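Local coordinates for possible TctC subunit of the Tripartite Tricarboxylate Transport(TTT) Family (Rhodopseudomonas palustris, PDB 6HKE), which probably serves as the periplasmic binding protein of a tripartite tricarboxylate transporter, capturing malate with high affinity for uptake into the cell, at residues T60-R65 with T75-H80; V21-F24 with P29-T32; A106-M111 with A257-A262; F233-W238 with I298-D303. The protein carries 2 engineered substitutions. All blocks are in the same frame, centred on the assembly; numbering follows the deposited sequence.

Contact 1: T60-R65 with T75-H80; sequences TLAATR and TLIVGH. With MLT (D-malate), chain D; LMR ((2S)-2-hydroxybutanedioic acid), chain E.
The contact is unusually close at one methyl: Ile77 CD1 presses against Ala62 CB at 3.5 Å, closer than two such carbons usually sit. Ala62 and Ala63 offer only small side chains, and the isoleucine branch supplies the bulk. With its CG1 anti to the backbone N (chi1 180°), Ile77 sends that branch toward the helix; CD1 also lies 3.7 Å from Ala63 N, and CG1 is 4.2 Å from Ala63 CB. The first turn of the helix is closed by Thr60 O, which accepts from both Thr64 N and Thr64 OG1, the hydroxyl lying at 2.8 Å and above the carbonyl plane. At the far end of 75-80, His80 leaves the packing and turns to the ligand. Its NE2 donates to O1A of (S)-malate at 2.8 Å, with an angle of 134°, while its ND1 accepts from Gly82 N, an arrangement that fixes the ring's rotation. Strand 75-80 runs between parallel strand 18-22 and antiparallel strand 236-244, and helix 61-67, part of the crossover from strand 49-53, packs against it with Ala62 also touching Val21.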
loop_
_atom_site.group_PDB
_atom_site.type_symbol
_atom_site.label_atom_id
_atom_site.label_comp_id
_atom_site.label_asym_id
_atom_site.label_seq_id
_atom_site.Cartn_x
_atom_site.Cartn_y
_atom_site.Cartn_z
ATOM N N THR A 60 -8.596 8.072 2.501
ATOM C CA THR A 60 -8.070 9.459 2.411
ATOM C C THR A 60 -8.474 10.326 3.596
ATOM O O THR A 60 -7.825 11.368 3.738
ATOM C CB THR A 60 -8.504 10.152 1.118
ATOM O OG1 THR A 60 -9.918 10.322 1.169
ATOM C CG2 THR A 60 -8.085 9.365 -0.104
ATOM N N LEU A 61 -9.489 9.944 4.382
ATOM C CA LEU A 61 -9.921 10.686 5.591
ATOM C C LEU A 61 -8.750 10.852 6.561
ATOM O O LEU A 61 -8.596 11.956 7.067
ATOM C CB LEU A 61 -11.081 9.976 6.294
ATOM C CG LEU A 61 -11.484 10.600 7.635
ATOM C CD1 LEU A 61 -12.116 11.966 7.424
ATOM C CD2 LEU A 61 -12.435 9.699 8.395
ATOM N N ALA A 62 -7.978 9.800 6.843
ATOM C CA ALA A 62 -6.846 9.863 7.792
ATOM C C ALA A 62 -5.907 10.992 7.368
ATOM O O ALA A 62 -5.573 11.826 8.226
ATOM C CB ALA A 62 -6.100 8.566 7.860
ATOM N N ALA A 63 -5.494 10.982 6.096
ATOM C CA ALA A 63 -4.528 11.935 5.512
ATOM C C ALA A 63 -5.138 13.340 5.551
ATOM O O ALA A 63 -4.397 14.311 5.790
ATOM C CB ALA A 63 -4.145 11.514 4.114
ATOM N N THR A 64 -6.442 13.458 5.330
ATOM C CA THR A 64 -7.147 14.763 5.404
ATOM C C THR A 64 -7.064 15.300 6.841
ATOM O O THR A 64 -6.708 16.483 6.998
ATOM C CB THR A 64 -8.587 14.647 4.899
ATOM O OG1 THR A 64 -8.502 14.112 3.579
ATOM C CG2 THR A 64 -9.309 15.974 4.900
ATOM N N ARG A 65 -7.368 14.486 7.855
ATOM C CA ARG A 65 -7.320 14.933 9.276
ATOM C C ARG A 65 -5.870 15.272 9.639
ATOM O O ARG A 65 -5.662 16.291 10.301
ATOM C CB ARG A 65 -7.936 13.909 10.241
ATOM C CG ARG A 65 -9.458 13.989 10.301
ATOM C CD ARG A 65 -10.070 13.417 11.580
ATOM N NE ARG A 65 -11.515 13.237 11.439
ATOM C CZ ARG A 65 -12.232 12.241 11.962
ATOM N NH1 ARG A 65 -13.539 12.183 11.741
ATOM N NH2 ARG A 65 -11.654 11.289 12.677
ATOM N N THR A 75 1.720 14.018 15.581
ATOM C CA THR A 75 0.641 13.424 14.740
ATOM C C THR A 75 1.170 13.192 13.327
ATOM O O THR A 75 1.402 14.166 12.612
ATOM C CB THR A 75 -0.633 14.276 14.732
ATOM O OG1 THR A 75 -1.032 14.502 16.081
ATOM C CG2 THR A 75 -1.776 13.595 14.020
ATOM N N LEU A 76 1.353 11.928 12.963
ATOM C CA LEU A 76 1.952 11.510 11.678
ATOM C C LEU A 76 0.950 10.644 10.919
ATOM O O LEU A 76 0.011 10.137 11.539
ATOM C CB LEU A 76 3.250 10.758 11.984
ATOM C CG LEU A 76 4.276 11.544 12.801
ATOM C CD1 LEU A 76 5.493 10.679 13.120
ATOM C CD2 LEU A 76 4.700 12.802 12.048
ATOM N N ILE A 77 1.132 10.529 9.606
ATOM C CA ILE A 77 0.278 9.680 8.731
ATOM C C ILE A 77 1.202 8.722 7.982
ATOM O O ILE A 77 2.255 9.153 7.482
ATOM C CB ILE A 77 -0.613 10.534 7.789
ATOM C CG1 ILE A 77 -1.498 9.680 6.873
ATOM C CG2 ILE A 77 0.180 11.535 6.955
ATOM C CD1 ILE A 77 -2.657 9.058 7.561
ATOM N N VAL A 78 0.825 7.447 7.959
ATOM C CA VAL A 78 1.343 6.470 6.972
ATOM C C VAL A 78 0.556 6.665 5.683
ATOM O O VAL A 78 -0.686 6.541 5.709
ATOM C CB VAL A 78 1.243 5.030 7.474
ATOM C CG1 VAL A 78 1.816 4.072 6.448
ATOM C CG2 VAL A 78 1.944 4.867 8.810
ATOM N N GLY A 79 1.262 6.994 4.610
ATOM C CA GLY A 79 0.696 7.067 3.263
ATOM C C GLY A 79 1.355 6.046 2.360
ATOM O O GLY A 79 2.400 5.486 2.728
ATOM N N HIS A 80 0.782 5.811 1.198
ATOM C CA HIS A 80 1.355 4.850 0.235
ATOM C C HIS A 80 1.001 5.294 -1.182
ATOM O O HIS A 80 0.415 6.392 -1.336
ATOM C CB HIS A 80 0.932 3.433 0.620
ATOM C CG HIS A 80 -0.530 3.163 0.585
ATOM N ND1 HIS A 80 -1.394 3.879 -0.200
ATOM C CD2 HIS A 80 -1.248 2.179 1.165
ATOM C CE1 HIS A 80 -2.611 3.373 -0.085
ATOM N NE2 HIS A 80 -2.548 2.316 0.763
HETATM C C1 MLT D . -4.600 -0.400 0.229
HETATM O O1 MLT D . -4.140 0.640 -0.293
HETATM O O2 MLT D . -5.188 -1.255 -0.472
HETATM C C2 MLT D . -4.468 -0.577 1.725
HETATM O O3 MLT D . -3.153 -0.385 2.285
HETATM C C3 MLT D . -4.808 -1.973 2.154
HETATM C C4 MLT D . -4.667 -1.920 3.653
HETATM O O4 MLT D . -3.597 -1.493 4.167
HETATM O O5 MLT D . -5.668 -2.280 4.305
HETATM C C1 LMR E . -4.659 -0.663 0.048
HETATM O O1A LMR E . -4.574 0.575 0.079
HETATM O O1B LMR E . -5.015 -1.328 -0.960
HETATM C C2 LMR E . -4.283 -1.427 1.328
HETATM O O2 LMR E . -3.025 -1.061 1.885
HETATM C C3 LMR E . -5.325 -1.268 2.438
HETATM C C4 LMR E . -4.701 -1.816 3.711
HETATM O O4A LMR E . -5.209 -2.836 4.211
HETATM O O4B LMR E . -3.682 -1.246 4.174
#

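Contact 2: V21-F24 with P29-T32; sequences VVPF and PTDT. With MLT (D-malate), chain D; LMR ((2S)-2-hydroxybutanedioic acid), chain E.
Val22, the last residue of strand 18-22, is the first of 21-24 to meet the helix. Its CG1, anti to the backbone N at chi1 167°, lies 3.7 Å from Thr30 CG2 and 3.8 Å from Asp31 N, and the valine and threonine side chains slide past each other in opposite directions. Pro23 follows with a lighter touch, its CD 4.2 Å from Thr30 CG2. This is the opening of a beta-alpha-beta unit made by strand 18-22, helix 29-45 and strand 49-53, in which the loop after the strand brings the amino end of the helix to the binding site. Asp31, in the first turn, ties down that loop: its carboxylate reaches Gly27 N and Asn53 ND2 and makes a salt bridge with Arg35. Next comes Phe24, whose ring is held between two groups. Pro23 CB lies over one face, and C2 of D-malate sits 3.5 Å above the centre of the other; the ring also meets that of His80 with the planes about 20° apart. Thr30 answers from the helix side. Its backbone N donates to O4 of D-malate at 3.1 Å and 159°, and to O4B of (S)-malate, modelled in the same place, at 3.3 Å. A carboxylate here would probably be favoured by the positive end of the helix dipole. Thr30 OG1, 4.1 Å from Phe24 CD2, lies 2.8 Å from the D-malate hydroxyl O3.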
loop_
_atom_site.group_PDB
_atom_site.type_symbol
_atom_site.label_atom_id
_atom_site.label_comp_id
_atom_site.label_asym_id
_atom_site.label_seq_id
_atom_site.Cartn_x
_atom_site.Cartn_y
_atom_site.Cartn_z
ATOM N N VAL A 21 -1.031 7.604 12.466
ATOM C CA VAL A 21 -2.372 7.307 11.930
ATOM C C VAL A 21 -2.182 6.434 10.694
ATOM O O VAL A 21 -1.339 6.783 9.853
ATOM C CB VAL A 21 -3.117 8.618 11.634
ATOM C CG1 VAL A 21 -4.504 8.334 11.090
ATOM C CG2 VAL A 21 -3.214 9.473 12.881
ATOM N N VAL A 22 -2.954 5.351 10.627
ATOM C CA VAL A 22 -3.046 4.394 9.495
ATOM C C VAL A 22 -4.454 4.497 8.910
ATOM O O VAL A 22 -5.434 4.415 9.656
ATOM C CB VAL A 22 -2.710 2.962 9.964
ATOM C CG1 VAL A 22 -3.102 1.929 8.931
ATOM C CG2 VAL A 22 -1.226 2.814 10.318
ATOM N N PRO A 23 -4.595 4.732 7.579
ATOM C CA PRO A 23 -5.907 4.936 6.951
ATOM C C PRO A 23 -6.794 3.683 6.841
ATOM O O PRO A 23 -7.958 3.807 6.450
ATOM C CB PRO A 23 -5.602 5.380 5.510
ATOM C CG PRO A 23 -4.125 5.690 5.482
ATOM C CD PRO A 23 -3.493 4.925 6.626
ATOM N N PHE A 24 -6.225 2.508 7.134
ATOM C CA PHE A 24 -6.853 1.203 6.822
ATOM C C PHE A 24 -7.000 0.332 8.066
ATOM O O PHE A 24 -6.332 0.539 9.085
ATOM C CB PHE A 24 -6.045 0.527 5.721
ATOM C CG PHE A 24 -6.042 1.349 4.463
ATOM C CD1 PHE A 24 -7.178 1.434 3.682
ATOM C CD2 PHE A 24 -4.928 2.087 4.096
ATOM C CE1 PHE A 24 -7.192 2.220 2.539
ATOM C CE2 PHE A 24 -4.944 2.864 2.948
ATOM C CZ PHE A 24 -6.078 2.930 2.174
ATOM N N PRO A 29 -1.968 -4.714 5.189
ATOM C CA PRO A 29 -0.556 -4.450 4.917
ATOM C C PRO A 29 -0.036 -3.161 5.558
ATOM O O PRO A 29 1.035 -3.203 6.155
ATOM C CB PRO A 29 -0.465 -4.322 3.394
ATOM C CG PRO A 29 -1.916 -4.129 2.934
ATOM C CD PRO A 29 -2.761 -4.854 3.960
ATOM N N THR A 30 -0.775 -2.053 5.414
ATOM C CA THR A 30 -0.312 -0.733 5.886
ATOM C C THR A 30 -0.184 -0.791 7.412
ATOM O O THR A 30 0.877 -0.412 7.943
ATOM C CB THR A 30 -1.206 0.399 5.379
ATOM O OG1 THR A 30 -1.106 0.510 3.960
ATOM C CG2 THR A 30 -0.815 1.723 5.991
ATOM N N ASP A 31 -1.233 -1.264 8.085
ATOM C CA ASP A 31 -1.248 -1.499 9.547
ATOM C C ASP A 31 -0.073 -2.398 9.977
ATOM O O ASP A 31 0.596 -2.054 10.958
ATOM C CB ASP A 31 -2.581 -2.118 9.946
ATOM C CG ASP A 31 -2.656 -2.439 11.422
ATOM O OD1 ASP A 31 -2.814 -1.496 12.205
ATOM O OD2 ASP A 31 -2.502 -3.624 11.762
ATOM N N THR A 32 0.183 -3.495 9.261
ATOM C CA THR A 32 1.204 -4.522 9.607
ATOM C C THR A 32 2.593 -3.879 9.571
ATOM O O THR A 32 3.360 -4.054 10.530
ATOM C CB THR A 32 1.108 -5.724 8.659
ATOM O OG1 THR A 32 -0.105 -6.407 8.981
ATOM C CG2 THR A 32 2.294 -6.663 8.755
HETATM C C1 MLT D . -4.600 -0.400 0.229
HETATM O O1 MLT D . -4.140 0.640 -0.293
HETATM O O2 MLT D . -5.188 -1.255 -0.472
HETATM C C2 MLT D . -4.468 -0.577 1.725
HETATM O O3 MLT D . -3.153 -0.385 2.285
HETATM C C3 MLT D . -4.808 -1.973 2.154
HETATM C C4 MLT D . -4.667 -1.920 3.653
HETATM O O4 MLT D . -3.597 -1.493 4.167
HETATM O O5 MLT D . -5.668 -2.280 4.305
HETATM C C1 LMR E . -4.659 -0.663 0.048
HETATM O O1A LMR E . -4.574 0.575 0.079
HETATM O O1B LMR E . -5.015 -1.328 -0.960
HETATM C C2 LMR E . -4.283 -1.427 1.328
HETATM O O2 LMR E . -3.025 -1.061 1.885
HETATM C C3 LMR E . -5.325 -1.268 2.438
HETATM C C4 LMR E . -4.701 -1.816 3.711
HETATM O O4A LMR E . -5.209 -2.836 4.211
HETATM O O4B LMR E . -3.682 -1.246 4.174
#

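Contact 3: A106-M111 with A257-A262; sequences ALLTEM and AAVSRA
The backbone bond from Arg261 N to Ala257 O, 2.9 Å long, is the shortest polar bond here, and it belongs to the helical turn that presents Val259 to Ala106 and Leu108. Across the contact the side chains meet through hydrocarbon, with Leu107 O also near Val259 CG1 at 4.1 Å. Val259 CG2 lies 3.7 Å from Ala106 CB, and CG1, anti to the backbone N (chi1 169°), meets Leu108 CD2, also at 3.7 Å; both methyls lie near both strand side chains. The side chains of Leu108 and Val259 cross at about a right angle, and the strand runs 26° from the helix direction at a closest axis separation of 8.8 Å. A classic beta bulge, in which Leu108 and Thr109 both face Thr239, interrupts the strand just where the leucine leans over to the helix. Met41 of helix 29-45 and Leu241 of strand 236-244 also touch Val259 and extend this apolar layer. Cutting Val259 back to alanine would probably open a gap beside Ala106 and take from Leu108 CD2 its partner on this helix. With no hydrogen bond between these two segments, the contact probably depends on fit of shape and burial of methyl groups.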
loop_
_atom_site.group_PDB
_atom_site.type_symbol
_atom_site.label_atom_id
_atom_site.label_comp_id
_atom_site.label_asym_id
_atom_site.label_seq_id
_atom_site.Cartn_x
_atom_site.Cartn_y
_atom_site.Cartn_z
ATOM N N ALA A 106 9.971 9.730 5.845
ATOM C CA ALA A 106 10.725 8.488 5.578
ATOM C C ALA A 106 9.933 7.502 4.709
ATOM O O ALA A 106 8.769 7.203 5.051
ATOM C CB ALA A 106 11.085 7.857 6.896
ATOM N N LEU A 107 10.568 6.975 3.654
ATOM C CA LEU A 107 10.162 5.690 3.026
ATOM C C LEU A 107 10.286 4.583 4.079
ATOM O O LEU A 107 11.344 4.495 4.709
ATOM C CB LEU A 107 11.060 5.377 1.835
ATOM C CG LEU A 107 10.717 4.097 1.082
ATOM C CD1 LEU A 107 9.303 4.139 0.510
ATOM C CD2 LEU A 107 11.733 3.878 -0.020
ATOM N N LEU A 108 9.218 3.812 4.291
ATOM C CA LEU A 108 9.177 2.695 5.269
ATOM C C LEU A 108 9.502 1.375 4.580
ATOM O O LEU A 108 10.259 0.569 5.160
ATOM C CB LEU A 108 7.772 2.624 5.856
ATOM C CG LEU A 108 7.339 3.873 6.601
ATOM C CD1 LEU A 108 5.989 3.643 7.273
ATOM C CD2 LEU A 108 8.406 4.258 7.615
ATOM N N THR A 109 8.904 1.158 3.408
ATOM C CA THR A 109 9.052 -0.072 2.611
ATOM C C THR A 109 8.524 0.154 1.198
ATOM O O THR A 109 7.900 1.208 0.914
ATOM C CB THR A 109 8.343 -1.257 3.280
ATOM O OG1 THR A 109 8.803 -2.444 2.626
ATOM C CG2 THR A 109 6.828 -1.181 3.222
ATOM N N GLU A 110 8.818 -0.818 0.347
ATOM C CA GLU A 110 8.342 -0.917 -1.047
ATOM C C GLU A 110 8.125 -2.403 -1.273
ATOM O O GLU A 110 8.917 -3.201 -0.745
ATOM C CB GLU A 110 9.359 -0.318 -2.023
ATOM C CG GLU A 110 8.837 -0.174 -3.445
ATOM C CD GLU A 110 9.483 0.956 -4.238
ATOM O OE1 GLU A 110 10.617 1.379 -3.854
ATOM O OE2 GLU A 110 8.839 1.429 -5.225
ATOM N N MET A 111 7.049 -2.750 -1.958
ATOM C CA MET A 111 6.720 -4.160 -2.227
ATOM C C MET A 111 5.872 -4.249 -3.492
ATOM O O MET A 111 5.114 -3.332 -3.824
ATOM C CB MET A 111 5.958 -4.725 -1.029
ATOM C CG MET A 111 4.567 -4.146 -0.873
ATOM S SD MET A 111 3.801 -4.759 0.640
ATOM C CE MET A 111 4.513 -3.677 1.876
ATOM N N ALA A 257 15.570 9.443 11.340
ATOM C CA ALA A 257 16.676 8.654 11.919
ATOM C C ALA A 257 16.061 7.509 12.739
ATOM O O ALA A 257 16.616 6.398 12.714
ATOM C CB ALA A 257 17.582 9.549 12.743
ATOM N N ALA A 258 14.945 7.761 13.424
ATOM C CA ALA A 258 14.222 6.735 14.212
ATOM C C ALA A 258 13.744 5.638 13.254
ATOM O O ALA A 258 13.885 4.449 13.562
ATOM C CB ALA A 258 13.091 7.354 14.993
ATOM N N VAL A 259 13.229 6.023 12.100
ATOM C CA VAL A 259 12.807 5.025 11.079
ATOM C C VAL A 259 14.058 4.257 10.662
ATOM O O VAL A 259 14.002 3.020 10.596
ATOM C CB VAL A 259 12.126 5.681 9.866
ATOM C CG1 VAL A 259 11.935 4.696 8.728
ATOM C CG2 VAL A 259 10.804 6.313 10.250
ATOM N N SER A 260 15.149 4.972 10.392
ATOM C CA SER A 260 16.376 4.354 9.843
ATOM C C SER A 260 16.875 3.279 10.811
ATOM O O SER A 260 17.179 2.168 10.355
ATOM C CB SER A 260 17.435 5.369 9.567
ATOM O OG SER A 260 18.346 4.849 8.628
ATOM N N ARG A 261 16.953 3.607 12.100
ATOM C CA ARG A 261 17.493 2.693 13.145
ATOM C C ARG A 261 16.523 1.520 13.338
ATOM O O ARG A 261 17.007 0.384 13.585
ATOM C CB ARG A 261 17.804 3.521 14.393
ATOM C CG ARG A 261 19.000 4.442 14.185
ATOM C CD ARG A 261 19.112 5.605 15.158
ATOM N NE ARG A 261 19.317 5.088 16.502
ATOM C CZ ARG A 261 20.485 4.708 17.019
ATOM N NH1 ARG A 261 21.609 4.801 16.325
ATOM N NH2 ARG A 261 20.517 4.229 18.248
ATOM N N ALA A 262 15.208 1.759 13.183
ATOM C CA ALA A 262 14.142 0.729 13.260
ATOM C C ALA A 262 14.301 -0.286 12.113
ATOM O O ALA A 262 14.218 -1.521 12.360
ATOM C CB ALA A 262 12.774 1.372 13.226
#

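Contact 4: F233-W238 with I298-D303; sequences FQVGAW and ISRWED
Arg300 NH1 donates to Gln234 O at 2.7 Å with an angle of 158°, the one polar link between these segments. The carbonyl oxygen lies close to the guanidinium plane, at its edge, while the donor is tilted 22° from the carbonyl plane. Reach comes from a side chain that starts anti to the backbone N (chi1 -176°) and bends at chi2. On the packed side, the arginine folds over its neighbour: CD lies 3.7 Å above the plane of the Trp301 ring, and Trp301 CZ2 sits 3.9 Å from one guanidinium face. Val235 CG2 lies 4.3 Å from Arg300 NH1. The looser side belongs to Gln234, partly exposed, whose amide turns away to Ser213; the ion pair of Arg300 NH2 with Glu297 is long and weak. A leucine in place of Arg300 would probably leave Gln234 O without this donor and the loop before strand 236-244 freer to shift. Arg300 also touches Leu157 of helix 150-162, while Trp301 packs on helix 82-90. The C-terminal helix thus lies against helices 150-162 and 82-90 and the loop leading into strand 236-244, consistent with the two-lobed architecture of type II periplasmic binding proteins.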
loop_
_atom_site.group_PDB
_atom_site.type_symbol
_atom_site.label_atom_id
_atom_site.label_comp_id
_atom_site.label_asym_id
_atom_site.label_seq_id
_atom_site.Cartn_x
_atom_site.Cartn_y
_atom_site.Cartn_z
ATOM N N PHE A 233 1.214 -4.093 -16.549
ATOM C CA PHE A 233 0.727 -4.298 -15.162
ATOM C C PHE A 233 1.930 -4.387 -14.218
ATOM O O PHE A 233 2.322 -5.500 -13.879
ATOM C CB PHE A 233 -0.211 -5.504 -15.114
ATOM C CG PHE A 233 -0.875 -5.682 -13.776
ATOM C CD1 PHE A 233 -1.597 -4.649 -13.212
ATOM C CD2 PHE A 233 -0.754 -6.868 -13.077
ATOM C CE1 PHE A 233 -2.191 -4.806 -11.972
ATOM C CE2 PHE A 233 -1.366 -7.032 -11.846
ATOM C CZ PHE A 233 -2.081 -5.998 -11.293
ATOM N N GLN A 234 2.514 -3.232 -13.868
ATOM C CA GLN A 234 3.637 -3.083 -12.899
ATOM C C GLN A 234 3.257 -2.024 -11.865
ATOM O O GLN A 234 3.111 -0.864 -12.221
ATOM C CB GLN A 234 4.975 -2.690 -13.537
ATOM C CG GLN A 234 5.346 -3.560 -14.729
ATOM C CD GLN A 234 6.781 -4.028 -14.710
ATOM O OE1 GLN A 234 7.681 -3.310 -14.265
ATOM N NE2 GLN A 234 6.993 -5.240 -15.206
ATOM N N VAL A 235 3.156 -2.444 -10.614
ATOM C CA VAL A 235 2.795 -1.577 -9.471
ATOM C C VAL A 235 3.808 -1.877 -8.365
ATOM O O VAL A 235 3.837 -3.023 -7.848
ATOM C CB VAL A 235 1.329 -1.798 -9.049
ATOM C CG1 VAL A 235 0.945 -0.907 -7.887
ATOM C CG2 VAL A 235 0.364 -1.586 -10.207
ATOM N N GLY A 236 4.682 -0.912 -8.095
ATOM C CA GLY A 236 5.584 -0.920 -6.933
ATOM C C GLY A 236 4.942 -0.097 -5.847
ATOM O O GLY A 236 4.850 1.145 -6.035
ATOM N N ALA A 237 4.411 -0.761 -4.818
ATOM C CA ALA A 237 3.665 -0.112 -3.727
ATOM C C ALA A 237 4.657 0.337 -2.664
ATOM O O ALA A 237 5.091 -0.486 -1.861
ATOM C CB ALA A 237 2.631 -1.054 -3.161
ATOM N N TRP A 238 4.990 1.614 -2.653
ATOM C CA TRP A 238 5.801 2.227 -1.576
ATOM C C TRP A 238 4.842 2.621 -0.459
ATOM O O TRP A 238 3.660 2.956 -0.738
ATOM C CB TRP A 238 6.622 3.411 -2.090
ATOM C CG TRP A 238 5.845 4.398 -2.902
ATOM C CD1 TRP A 238 5.706 4.424 -4.259
ATOM C CD2 TRP A 238 5.120 5.532 -2.397
ATOM N NE1 TRP A 238 4.931 5.491 -4.632
ATOM C CE2 TRP A 238 4.561 6.190 -3.510
ATOM C CE3 TRP A 238 4.883 6.044 -1.118
ATOM C CZ2 TRP A 238 3.753 7.317 -3.377
ATOM C CZ3 TRP A 238 4.126 7.184 -0.989
ATOM C CH2 TRP A 238 3.563 7.808 -2.107
ATOM N N ILE A 298 2.378 10.563 -8.504
ATOM C CA ILE A 298 1.285 11.491 -8.934
ATOM C C ILE A 298 1.232 11.511 -10.469
ATOM O O ILE A 298 0.118 11.344 -11.000
ATOM C CB ILE A 298 1.445 12.902 -8.326
ATOM C CG1 ILE A 298 1.153 12.897 -6.823
ATOM C CG2 ILE A 298 0.578 13.921 -9.062
ATOM C CD1 ILE A 298 1.354 14.231 -6.121
ATOM N N SER A 299 2.377 11.686 -11.144
ATOM C CA SER A 299 2.489 11.848 -12.622
ATOM C C SER A 299 2.145 10.532 -13.314
ATOM O O SER A 299 1.452 10.579 -14.362
ATOM C CB SER A 299 3.863 12.293 -13.079
ATOM O OG SER A 299 4.494 13.114 -12.122
ATOM N N ARG A 300 2.666 9.423 -12.775
ATOM C CA ARG A 300 2.470 8.051 -13.311
ATOM C C ARG A 300 0.958 7.811 -13.463
ATOM O O ARG A 300 0.532 7.448 -14.564
ATOM C CB ARG A 300 3.217 7.051 -12.414
ATOM C CG ARG A 300 3.192 5.610 -12.892
ATOM C CD ARG A 300 1.874 4.940 -12.549
ATOM N NE ARG A 300 1.703 3.588 -13.090
ATOM C CZ ARG A 300 2.074 2.462 -12.485
ATOM N NH1 ARG A 300 1.845 1.307 -13.083
ATOM N NH2 ARG A 300 2.667 2.486 -11.300
ATOM N N TRP A 301 0.160 8.077 -12.424
ATOM C CA TRP A 301 -1.305 7.806 -12.425
ATOM C C TRP A 301 -2.080 8.868 -13.207
ATOM O O TRP A 301 -3.208 8.548 -13.614
ATOM C CB TRP A 301 -1.835 7.644 -10.998
ATOM C CG TRP A 301 -1.294 6.392 -10.391
ATOM C CD1 TRP A 301 -0.209 6.288 -9.578
ATOM C CD2 TRP A 301 -1.711 5.047 -10.676
ATOM N NE1 TRP A 301 0.029 4.981 -9.269
ATOM C CE2 TRP A 301 -0.864 4.193 -9.941
ATOM C CE3 TRP A 301 -2.733 4.484 -11.442
ATOM C CZ2 TRP A 301 -1.010 2.809 -9.948
ATOM C CZ3 TRP A 301 -2.868 3.116 -11.456
ATOM C CH2 TRP A 301 -2.031 2.293 -10.706
ATOM N N GLU A 302 -1.527 10.073 -13.379
ATOM C CA GLU A 302 -2.060 11.086 -14.331
ATOM C C GLU A 302 -1.941 10.522 -15.756
ATOM O O GLU A 302 -2.904 10.672 -16.487
ATOM C CB GLU A 302 -1.358 12.435 -14.163
ATOM C CG GLU A 302 -1.990 13.324 -13.095
ATOM C CD GLU A 302 -1.124 14.456 -12.528
ATOM O OE1 GLU A 302 0.085 14.518 -12.857
ATOM O OE2 GLU A 302 -1.656 15.269 -11.727
ATOM N N ASP A 303 -0.828 9.856 -16.103
ATOM C CA ASP A 303 -0.597 9.179 -17.416
ATOM C C ASP A 303 -1.570 8.008 -17.630
ATOM O O ASP A 303 -2.099 7.899 -18.761
ATOM C CB ASP A 303 0.827 8.636 -17.565
ATOM C CG ASP A 303 1.890 9.707 -17.737
ATOM O OD1 ASP A 303 1.611 10.874 -17.402
ATOM O OD2 ASP A 303 2.997 9.359 -18.179
#

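Overall arrangement
One mixed sheet threads all four contacts. Contact 2 closes before contact 1 opens, and both precede the others, whereas contacts 3 and 4 alternate along the chain. The first pair lies about 10 Å apart between centres, on neighbouring strands 18-22 and 75-80, and both reach malate. Strand 236-244 joins the rest: it neighbours 75-80, and His80 CB packs on Trp238 O, and it pairs with 102-118, linking contact 4 to contact 3 although their centres are about 21 Å apart. The principle illustrated is that a small ligand site is framed by strand ends and helix starts, while helices pack around it through apolar side chains (contacts 1 and 3) or a hydrogen bond (contact 4).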